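Long-range contacts in Phosphoglucosamine/phosphogalactosamine mutase (PDB 2F7L), which interconverts the 6-phosphate and 1-phosphate forms of glucosamine and galactosamine, a magnesium-dependent step on the route to UDP-GlcNAc and UDP-GalNAc: residues 43-51 and 206-215; 219-230 and 248-258. All coordinates share one frame; numbering follows the deposited sequence.

Contact 1: 43-51 and 206-215; sequences GRDVRAGGD and LDPLFSARQP
Two turns meet here, the type I turn Arg-47 to Gly-50 that leads from strand 39-44 into helix 50-63 and the type I turn Asp-207 to Phe-210, with the CA atoms of Arg-47 and Pro-208 4.6 Å apart. Val-46 carries the apolar side of the contact, its two methyls parted between neighbours. CG2 of Val-46, anti to the backbone N, lies 3.8 Å from CB of Leu-206. CG1 of Val-46, set between the backbone N and the carbonyl carbon (chi1 79°), reaches CZ of Phe-210 at 3.6 Å. CB of Pro-208 rests against the backbone at Val-46 O and Ala-48 N. The Phe-210 ring has Asp-207 O over the centre of one face and CB of Pro-215 on the other, while CG of Arg-47 sits at its edge. Asp-45 fixes Arg-47 twice: OD1 closes an Asx turn by accepting Arg-47 N at 2.8 Å, and OD2, also bonded to Thr-95, forms a salt bridge to NE at 3.0 Å. The guanidinium then gives its NH2 to the carbonyls of Ser-97 and Asn-99. Domain I and domain II of the phosphohexose mutase fold thus meet beside Ser-97, which, as in relatives, probably carries the phosphate in catalysis.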
loop_
_atom_site.group_PDB
_atom_site.type_symbol
_atom_site.label_atom_id
_atom_site.label_comp_id
_atom_site.label_asym_id
_atom_site.label_seq_id
_atom_site.Cartn_x
_atom_site.Cartn_y
_atom_site.Cartn_z
ATOM N N GLY A 43 13.172 11.667 -1.579
ATOM C CA GLY A 43 12.442 11.615 -2.846
ATOM C C GLY A 43 11.016 12.101 -2.665
ATOM O O GLY A 43 10.632 12.403 -1.539
ATOM N N ARG A 44 10.224 12.174 -3.737
ATOM C CA ARG A 44 8.837 12.670 -3.615
ATOM C C ARG A 44 7.860 12.191 -4.677
ATOM O O ARG A 44 8.252 11.780 -5.766
ATOM C CB ARG A 44 8.813 14.200 -3.636
ATOM C CG ARG A 44 8.945 14.802 -5.023
ATOM C CD ARG A 44 9.104 16.300 -4.911
ATOM N NE ARG A 44 8.295 17.006 -5.895
ATOM C CZ ARG A 44 8.733 17.384 -7.093
ATOM N NH1 ARG A 44 9.994 17.125 -7.459
ATOM N NH2 ARG A 44 7.907 18.018 -7.930
ATOM N N ASP A 45 6.577 12.237 -4.354
ATOM C CA ASP A 45 5.601 11.849 -5.335
ATOM C C ASP A 45 5.200 13.138 -6.065
ATOM O O ASP A 45 5.922 14.135 -6.031
ATOM C CB ASP A 45 4.410 11.151 -4.684
ATOM C CG ASP A 45 3.518 12.100 -3.913
ATOM O OD1 ASP A 45 3.758 13.331 -3.948
ATOM O OD2 ASP A 45 2.567 11.602 -3.276
ATOM N N VAL A 46 4.052 13.162 -6.708
ATOM C CA VAL A 46 3.724 14.353 -7.466
ATOM C C VAL A 46 3.019 15.494 -6.753
ATOM O O VAL A 46 2.906 16.576 -7.307
ATOM C CB VAL A 46 2.888 13.956 -8.727
ATOM C CG1 VAL A 46 1.424 13.711 -8.343
ATOM C CG2 VAL A 46 3.009 15.021 -9.799
ATOM N N ARG A 47 2.588 15.273 -5.523
ATOM C CA ARG A 47 1.797 16.261 -4.783
ATOM C C ARG A 47 2.151 17.750 -4.689
ATOM O O ARG A 47 3.274 18.174 -4.863
ATOM C CB ARG A 47 1.529 15.725 -3.377
ATOM C CG ARG A 47 0.681 14.494 -3.367
ATOM C CD ARG A 47 0.818 13.768 -2.058
ATOM N NE ARG A 47 0.032 12.536 -2.047
ATOM C CZ ARG A 47 -1.303 12.491 -2.017
ATOM N NH1 ARG A 47 -2.015 13.619 -1.990
ATOM N NH2 ARG A 47 -1.923 11.312 -2.027
ATOM N N ALA A 48 1.120 18.527 -4.397
ATOM C CA ALA A 48 1.170 19.968 -4.260
ATOM C C ALA A 48 2.340 20.604 -3.504
ATOM O O ALA A 48 2.922 21.582 -3.975
ATOM C CB ALA A 48 -0.137 20.452 -3.670
ATOM N N GLY A 49 2.732 20.125 -2.345
ATOM C CA GLY A 49 3.844 20.870 -1.751
ATOM C C GLY A 49 5.236 20.343 -2.076
ATOM O O GLY A 49 6.211 20.643 -1.384
ATOM N N GLY A 50 5.297 19.557 -3.139
ATOM C CA GLY A 50 6.504 18.885 -3.579
ATOM C C GLY A 50 7.879 19.473 -3.413
ATOM O O GLY A 50 8.692 18.963 -2.643
ATOM N N ASP A 51 8.150 20.520 -4.177
ATOM C CA ASP A 51 9.432 21.176 -4.119
ATOM C C ASP A 51 9.628 21.877 -2.810
ATOM O O ASP A 51 10.659 21.723 -2.156
ATOM C CB ASP A 51 9.568 22.189 -5.246
ATOM C CG ASP A 51 10.530 21.724 -6.318
ATOM O OD1 ASP A 51 10.180 20.712 -7.014
ATOM O OD2 ASP A 51 11.628 22.368 -6.441
ATOM N N LEU A 206 1.827 14.101 -15.347
ATOM C CA LEU A 206 1.937 14.481 -13.942
ATOM C C LEU A 206 1.114 15.705 -13.617
ATOM O O LEU A 206 1.282 16.752 -14.238
ATOM C CB LEU A 206 3.392 14.745 -13.584
ATOM C CG LEU A 206 4.310 13.526 -13.742
ATOM C CD1 LEU A 206 5.745 13.933 -13.459
ATOM C CD2 LEU A 206 3.874 12.406 -12.793
ATOM N N ASP A 207 0.214 15.582 -12.645
ATOM C CA ASP A 207 -0.615 16.721 -12.269
ATOM C C ASP A 207 -1.029 16.715 -10.806
ATOM O O ASP A 207 -2.019 16.083 -10.435
ATOM C CB ASP A 207 -1.858 16.772 -13.130
ATOM C CG ASP A 207 -2.584 18.081 -12.977
ATOM O OD1 ASP A 207 -2.133 18.884 -12.118
ATOM O OD2 ASP A 207 -3.585 18.318 -13.704
ATOM N N PRO A 208 -0.296 17.445 -9.949
ATOM C CA PRO A 208 -0.673 17.446 -8.540
ATOM C C PRO A 208 -2.127 17.890 -8.266
ATOM O O PRO A 208 -2.551 17.943 -7.112
ATOM C CB PRO A 208 0.357 18.377 -7.922
ATOM C CG PRO A 208 0.519 19.393 -8.971
ATOM C CD PRO A 208 0.657 18.532 -10.222
ATOM N N LEU A 209 -2.897 18.223 -9.296
ATOM C CA LEU A 209 -4.289 18.608 -9.042
ATOM C C LEU A 209 -5.269 17.450 -9.171
ATOM O O LEU A 209 -6.431 17.596 -8.813
ATOM C CB LEU A 209 -4.736 19.773 -9.939
ATOM C CG LEU A 209 -4.671 21.137 -9.240
ATOM C CD1 LEU A 209 -3.380 21.207 -8.417
ATOM C CD2 LEU A 209 -4.722 22.279 -10.242
ATOM N N PHE A 210 -4.792 16.310 -9.666
ATOM C CA PHE A 210 -5.601 15.107 -9.817
ATOM C C PHE A 210 -6.997 15.366 -10.344
ATOM O O PHE A 210 -7.974 14.792 -9.894
ATOM C CB PHE A 210 -5.679 14.386 -8.486
ATOM C CG PHE A 210 -4.356 13.960 -7.967
ATOM C CD1 PHE A 210 -3.735 12.823 -8.465
ATOM C CD2 PHE A 210 -3.720 14.694 -6.976
ATOM C CE1 PHE A 210 -2.504 12.418 -7.981
ATOM C CE2 PHE A 210 -2.487 14.299 -6.483
ATOM C CZ PHE A 210 -1.880 13.158 -6.985
ATOM N N SER A 211 -7.075 16.258 -11.305
ATOM C CA SER A 211 -8.324 16.613 -11.940
ATOM C C SER A 211 -9.196 15.435 -12.369
ATOM O O SER A 211 -10.389 15.422 -12.103
ATOM C CB SER A 211 -8.010 17.464 -13.163
ATOM O OG SER A 211 -9.104 17.457 -14.039
ATOM N N ALA A 212 -8.612 14.442 -13.037
ATOM C CA ALA A 212 -9.401 13.312 -13.533
ATOM C C ALA A 212 -10.050 12.366 -12.504
ATOM O O ALA A 212 -11.142 11.825 -12.747
ATOM C CB ALA A 212 -8.577 12.517 -14.520
ATOM N N ARG A 213 -9.392 12.124 -11.379
ATOM C CA ARG A 213 -9.980 11.250 -10.366
ATOM C C ARG A 213 -9.189 11.330 -9.074
ATOM O O ARG A 213 -8.053 11.807 -9.053
ATOM C CB ARG A 213 -10.041 9.789 -10.837
ATOM C CG ARG A 213 -8.738 9.018 -10.798
ATOM C CD ARG A 213 -8.951 7.531 -10.917
ATOM N NE ARG A 213 -7.685 6.823 -11.127
ATOM C CZ ARG A 213 -6.847 6.406 -10.173
ATOM N NH1 ARG A 213 -7.104 6.617 -8.894
ATOM N NH2 ARG A 213 -5.755 5.733 -10.500
ATOM N N GLN A 214 -9.790 10.888 -7.984
ATOM C CA GLN A 214 -9.072 10.925 -6.740
ATOM C C GLN A 214 -7.906 9.958 -6.914
ATOM O O GLN A 214 -8.018 8.935 -7.597
ATOM C CB GLN A 214 -9.966 10.483 -5.587
ATOM C CG GLN A 214 -10.203 8.996 -5.513
ATOM C CD GLN A 214 -11.033 8.640 -4.305
ATOM O OE1 GLN A 214 -11.248 7.456 -3.991
ATOM N NE2 GLN A 214 -11.513 9.670 -3.609
ATOM N N PRO A 215 -6.764 10.281 -6.309
ATOM C CA PRO A 215 -5.584 9.419 -6.418
ATOM C C PRO A 215 -5.732 7.998 -5.886
ATOM O O PRO A 215 -4.981 7.114 -6.261
ATOM C CB PRO A 215 -4.505 10.210 -5.669
ATOM C CG PRO A 215 -5.306 11.114 -4.745
ATOM C CD PRO A 215 -6.457 11.526 -5.592
#

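Contact 2: 219-230 and 248-258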
loop_
_atom_site.group_PDB
_atom_site.type_symbol
_atom_site.label_atom_id
_atom_site.label_comp_id
_atom_site.label_asym_id
_atom_site.label_seq_id
_atom_site.Cartn_x
_atom_site.Cartn_y
_atom_site.Cartn_z
ATOM N N PHE A 219 -13.505 1.328 -6.656
ATOM C CA PHE A 219 -14.494 1.004 -7.679
ATOM C C PHE A 219 -15.115 2.311 -8.160
ATOM O O PHE A 219 -15.526 2.429 -9.312
ATOM C CB PHE A 219 -15.607 0.115 -7.131
ATOM C CG PHE A 219 -15.185 -1.283 -6.847
ATOM C CD1 PHE A 219 -14.530 -1.604 -5.660
ATOM C CD2 PHE A 219 -15.460 -2.295 -7.751
ATOM C CE1 PHE A 219 -14.154 -2.933 -5.375
ATOM C CE2 PHE A 219 -15.089 -3.617 -7.484
ATOM C CZ PHE A 219 -14.434 -3.934 -6.290
ATOM N N ASP A 220 -15.182 3.309 -7.289
ATOM C CA ASP A 220 -15.779 4.562 -7.712
ATOM C C ASP A 220 -14.858 5.458 -8.531
ATOM O O ASP A 220 -15.293 6.052 -9.515
ATOM C CB ASP A 220 -16.301 5.336 -6.510
ATOM C CG ASP A 220 -17.501 6.184 -6.868
ATOM O OD1 ASP A 220 -17.370 7.428 -7.041
ATOM O OD2 ASP A 220 -18.588 5.573 -7.005
ATOM N N SER A 221 -13.589 5.557 -8.132
ATOM C CA SER A 221 -12.644 6.403 -8.848
ATOM C C SER A 221 -12.234 5.776 -10.164
ATOM O O SER A 221 -11.889 6.483 -11.109
ATOM C CB SER A 221 -11.404 6.667 -7.995
ATOM O OG SER A 221 -10.754 5.461 -7.642
ATOM N N LEU A 222 -12.266 4.451 -10.226
ATOM C CA LEU A 222 -11.874 3.770 -11.439
ATOM C C LEU A 222 -13.042 3.700 -12.387
ATOM O O LEU A 222 -12.877 3.363 -13.559
ATOM C CB LEU A 222 -11.370 2.368 -11.128
ATOM C CG LEU A 222 -10.132 2.384 -10.233
ATOM C CD1 LEU A 222 -9.592 0.983 -10.076
ATOM C CD2 LEU A 222 -9.077 3.296 -10.836
ATOM N N LYS A 223 -14.222 4.034 -11.877
ATOM C CA LYS A 223 -15.443 4.015 -12.677
ATOM C C LYS A 223 -15.192 4.278 -14.168
ATOM O O LYS A 223 -15.450 3.422 -15.007
ATOM C CB LYS A 223 -16.438 5.062 -12.142
ATOM C CG LYS A 223 -17.845 4.542 -11.861
ATOM C CD LYS A 223 -17.799 3.326 -10.915
ATOM C CE LYS A 223 -19.153 3.033 -10.206
ATOM N NZ LYS A 223 -19.533 4.135 -9.257
ATOM N N GLU A 224 -14.666 5.452 -14.493
ATOM C CA GLU A 224 -14.436 5.810 -15.884
ATOM C C GLU A 224 -13.285 5.112 -16.583
ATOM O O GLU A 224 -13.376 4.837 -17.784
ATOM C CB GLU A 224 -14.234 7.308 -16.021
ATOM C CG GLU A 224 -15.347 8.149 -15.493
ATOM C CD GLU A 224 -14.997 9.601 -15.608
ATOM O OE1 GLU A 224 -13.934 9.983 -15.061
ATOM O OE2 GLU A 224 -15.758 10.362 -16.258
ATOM N N THR A 225 -12.195 4.824 -15.879
ATOM C CA THR A 225 -11.123 4.169 -16.596
ATOM C C THR A 225 -11.576 2.738 -16.914
ATOM O O THR A 225 -11.252 2.205 -17.977
ATOM C CB THR A 225 -9.761 4.230 -15.824
ATOM O OG1 THR A 225 -9.710 3.198 -14.842
ATOM C CG2 THR A 225 -9.578 5.596 -15.156
ATOM N N ALA A 226 -12.348 2.132 -16.014
ATOM C CA ALA A 226 -12.877 0.783 -16.246
ATOM C C ALA A 226 -13.598 0.828 -17.603
ATOM O O ALA A 226 -13.578 -0.134 -18.381
ATOM C CB ALA A 226 -13.864 0.396 -15.153
ATOM N N GLU A 227 -14.234 1.961 -17.877
ATOM C CA GLU A 227 -14.921 2.163 -19.134
ATOM C C GLU A 227 -13.921 2.016 -20.274
ATOM O O GLU A 227 -13.961 1.050 -21.020
ATOM C CB GLU A 227 -15.479 3.567 -19.193
ATOM C CG GLU A 227 -16.823 3.632 -19.806
ATOM C CD GLU A 227 -17.790 2.833 -18.988
ATOM O OE1 GLU A 227 -18.131 1.687 -19.392
ATOM O OE2 GLU A 227 -18.183 3.364 -17.920
ATOM N N VAL A 228 -13.022 2.992 -20.394
ATOM C CA VAL A 228 -12.021 2.981 -21.443
ATOM C C VAL A 228 -11.289 1.644 -21.526
ATOM O O VAL A 228 -10.835 1.259 -22.600
ATOM C CB VAL A 228 -10.990 4.136 -21.278
ATOM C CG1 VAL A 228 -11.708 5.466 -21.202
ATOM C CG2 VAL A 228 -10.176 3.938 -20.038
ATOM N N VAL A 229 -11.157 0.935 -20.411
ATOM C CA VAL A 229 -10.497 -0.372 -20.472
ATOM C C VAL A 229 -11.273 -1.189 -21.510
ATOM O O VAL A 229 -10.708 -1.723 -22.474
ATOM C CB VAL A 229 -10.567 -1.136 -19.125
ATOM C CG1 VAL A 229 -10.478 -2.625 -19.374
ATOM C CG2 VAL A 229 -9.440 -0.711 -18.216
ATOM N N LYS A 230 -12.585 -1.256 -21.299
ATOM C CA LYS A 230 -13.476 -1.992 -22.180
ATOM C C LYS A 230 -13.481 -1.416 -23.591
ATOM O O LYS A 230 -13.199 -2.128 -24.550
ATOM C CB LYS A 230 -14.905 -2.004 -21.615
ATOM C CG LYS A 230 -15.661 -3.302 -21.926
ATOM C CD LYS A 230 -17.156 -3.253 -21.565
ATOM C CE LYS A 230 -17.385 -3.096 -20.058
ATOM N NZ LYS A 230 -16.916 -1.780 -19.495
ATOM N N ILE A 248 -4.495 -1.918 -8.212
ATOM C CA ILE A 248 -5.714 -2.691 -8.347
ATOM C C ILE A 248 -5.963 -2.839 -9.847
ATOM O O ILE A 248 -5.843 -1.876 -10.609
ATOM C CB ILE A 248 -6.944 -2.071 -7.613
ATOM C CG1 ILE A 248 -7.120 -0.626 -7.997
ATOM C CG2 ILE A 248 -6.797 -2.215 -6.093
ATOM C CD1 ILE A 248 -8.290 -0.019 -7.303
ATOM N N PHE A 249 -6.259 -4.070 -10.262
ATOM C CA PHE A 249 -6.463 -4.402 -11.670
ATOM C C PHE A 249 -7.876 -4.360 -12.212
ATOM O O PHE A 249 -8.861 -4.392 -11.468
ATOM C CB PHE A 249 -5.877 -5.789 -11.969
ATOM C CG PHE A 249 -4.405 -5.909 -11.657
ATOM C CD1 PHE A 249 -3.973 -6.137 -10.354
ATOM C CD2 PHE A 249 -3.451 -5.788 -12.671
ATOM C CE1 PHE A 249 -2.612 -6.252 -10.056
ATOM C CE2 PHE A 249 -2.077 -5.898 -12.384
ATOM C CZ PHE A 249 -1.656 -6.133 -11.072
ATOM N N ILE A 250 -7.950 -4.296 -13.536
ATOM C CA ILE A 250 -9.218 -4.259 -14.258
ATOM C C ILE A 250 -9.049 -5.245 -15.404
ATOM O O ILE A 250 -8.222 -5.017 -16.280
ATOM C CB ILE A 250 -9.481 -2.848 -14.817
ATOM C CG1 ILE A 250 -9.383 -1.825 -13.680
ATOM C CG2 ILE A 250 -10.857 -2.781 -15.447
ATOM C CD1 ILE A 250 -9.530 -0.387 -14.141
ATOM N N ASP A 251 -9.809 -6.340 -15.393
ATOM C CA ASP A 251 -9.687 -7.363 -16.438
ATOM C C ASP A 251 -10.320 -7.023 -17.786
ATOM O O ASP A 251 -10.958 -5.976 -17.959
ATOM C CB ASP A 251 -10.258 -8.686 -15.957
ATOM C CG ASP A 251 -11.756 -8.619 -15.725
ATOM O OD1 ASP A 251 -12.423 -7.762 -16.362
ATOM O OD2 ASP A 251 -12.263 -9.435 -14.910
ATOM N N SER A 252 -10.134 -7.934 -18.739
ATOM C CA SER A 252 -10.641 -7.792 -20.107
ATOM C C SER A 252 -12.117 -7.407 -20.216
ATOM O O SER A 252 -12.518 -6.772 -21.185
ATOM C CB SER A 252 -10.385 -9.086 -20.865
ATOM O OG SER A 252 -10.231 -10.166 -19.950
ATOM N N GLU A 253 -12.916 -7.789 -19.222
ATOM C CA GLU A 253 -14.342 -7.467 -19.211
ATOM C C GLU A 253 -14.581 -6.012 -18.862
ATOM O O GLU A 253 -15.677 -5.492 -19.052
ATOM C CB GLU A 253 -15.090 -8.341 -18.202
ATOM C CG GLU A 253 -14.966 -9.832 -18.447
ATOM C CD GLU A 253 -15.449 -10.259 -19.831
ATOM O OE1 GLU A 253 -15.539 -9.393 -20.740
ATOM O OE2 GLU A 253 -15.723 -11.478 -20.007
ATOM N N GLY A 254 -13.557 -5.355 -18.339
ATOM C CA GLY A 254 -13.701 -3.953 -17.982
ATOM C C GLY A 254 -14.266 -3.801 -16.587
ATOM O O GLY A 254 -14.897 -2.798 -16.267
ATOM N N ARG A 255 -14.057 -4.816 -15.762
ATOM C CA ARG A 255 -14.544 -4.773 -14.394
ATOM C C ARG A 255 -13.355 -4.698 -13.443
ATOM O O ARG A 255 -12.385 -5.458 -13.580
ATOM C CB ARG A 255 -15.409 -6.013 -14.101
ATOM C CG ARG A 255 -14.804 -7.301 -14.578
ATOM C CD ARG A 255 -15.794 -8.462 -14.564
ATOM N NE ARG A 255 -15.085 -9.692 -14.896
ATOM C CZ ARG A 255 -15.489 -10.903 -14.555
ATOM N NH1 ARG A 255 -16.611 -11.046 -13.876
ATOM N NH2 ARG A 255 -14.750 -11.966 -14.846
ATOM N N VAL A 256 -13.415 -3.774 -12.489
ATOM C CA VAL A 256 -12.306 -3.653 -11.567
ATOM C C VAL A 256 -12.339 -4.821 -10.575
ATOM O O VAL A 256 -13.409 -5.299 -10.203
ATOM C CB VAL A 256 -12.307 -2.265 -10.825
ATOM C CG1 VAL A 256 -13.181 -1.274 -11.551
ATOM C CG2 VAL A 256 -12.721 -2.429 -9.391
ATOM N N GLN A 257 -11.155 -5.283 -10.185
ATOM C CA GLN A 257 -10.996 -6.384 -9.240
ATOM C C GLN A 257 -10.380 -5.830 -7.951
ATOM O O GLN A 257 -9.463 -5.017 -7.990
ATOM C CB GLN A 257 -10.073 -7.438 -9.844
ATOM C CG GLN A 257 -10.570 -8.034 -11.167
ATOM C CD GLN A 257 -11.791 -8.923 -10.977
ATOM O OE1 GLN A 257 -12.030 -9.442 -9.882
ATOM N NE2 GLN A 257 -12.551 -9.117 -12.041
ATOM N N TRP A 258 -10.871 -6.271 -6.803
ATOM C CA TRP A 258 -10.348 -5.734 -5.556
ATOM C C TRP A 258 -8.982 -6.276 -5.139
ATOM O O TRP A 258 -8.592 -7.409 -5.466
ATOM C CB TRP A 258 -11.357 -5.916 -4.419
ATOM C CG TRP A 258 -11.214 -4.851 -3.364
ATOM C CD1 TRP A 258 -11.176 -5.034 -2.008
ATOM C CD2 TRP A 258 -10.978 -3.447 -3.584
ATOM N NE1 TRP A 258 -10.919 -3.841 -1.375
ATOM C CE2 TRP A 258 -10.793 -2.852 -2.317
ATOM C CE3 TRP A 258 -10.901 -2.638 -4.727
ATOM C CZ2 TRP A 258 -10.525 -1.485 -2.164
ATOM C CZ3 TRP A 258 -10.630 -1.279 -4.571
ATOM C CH2 TRP A 258 -10.448 -0.722 -3.302
#
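Phe-219 meets Val-256 and Trp-258, both on the same side of its ring plane. This group lies beyond the start of helix 223-230, beside the layer the helix forms with strand 248-251, their axes 9.0 Å apart at 39°. Val-256 CG2 lies over one face of the phenyl, a CH-pi contact whose exact geometry is doubtful. Trp-258 can be followed outward: CB stands 4.1 Å from CZ of Phe-219, CG and CD2 come next beside CE1 of Phe-219, CE3 and CZ3 lie near CE1 and CD1 of Phe-219, and at the far side NE1 bonds to Glu-327. The six-membered ring of Trp-258 is turned 30° from the Phe-219 ring and slid aside, the centroids 5.2 Å apart. A serine in place of Trp-258 would probably leave CE1 of Phe-219 without its aromatic neighbour and Glu-327 without that donor. Farther along, Leu-222 sends CD1 to Ile-248, and Ala-226 sets CB 4.0 Å from CG1 of Val-256. Val-229 splits its branches, CG2 meeting CG2 of Ile-250 at 3.7 Å and CG1, anti to the backbone N (chi1 154°), meeting CA of Gly-254 at 3.8 Å. Since no hydrogen bond joins the two segments, apolar and aromatic packing holds the helix to the sheet edge, and the polar bonds of Asp-251 stay within its own segment, OD2 taking Arg-255 NE and Gln-257 NE2.

In the fold
Contact 1 bridges two domains, whereas contact 2 lies in domain II, joining a helix to an outermost strand of its four-stranded sheet. Both are partly buried, but contact 2 hides about twice the surface, 628 against 327 Å². Neither has a hydrogen bond between its segments; the difference lies in what surrounds the apolar patch. In 43-51 with 206-215 a buried arginine and aspartate sit next to the probable catalytic serine, while in 219-230 with 248-258 aliphatic packing runs out to an aromatic pair near the surface. The loop 206-215 leads on towards helix 223-231, and the two contacts touch where Arg-213 packs on Ser-221 and Leu-222.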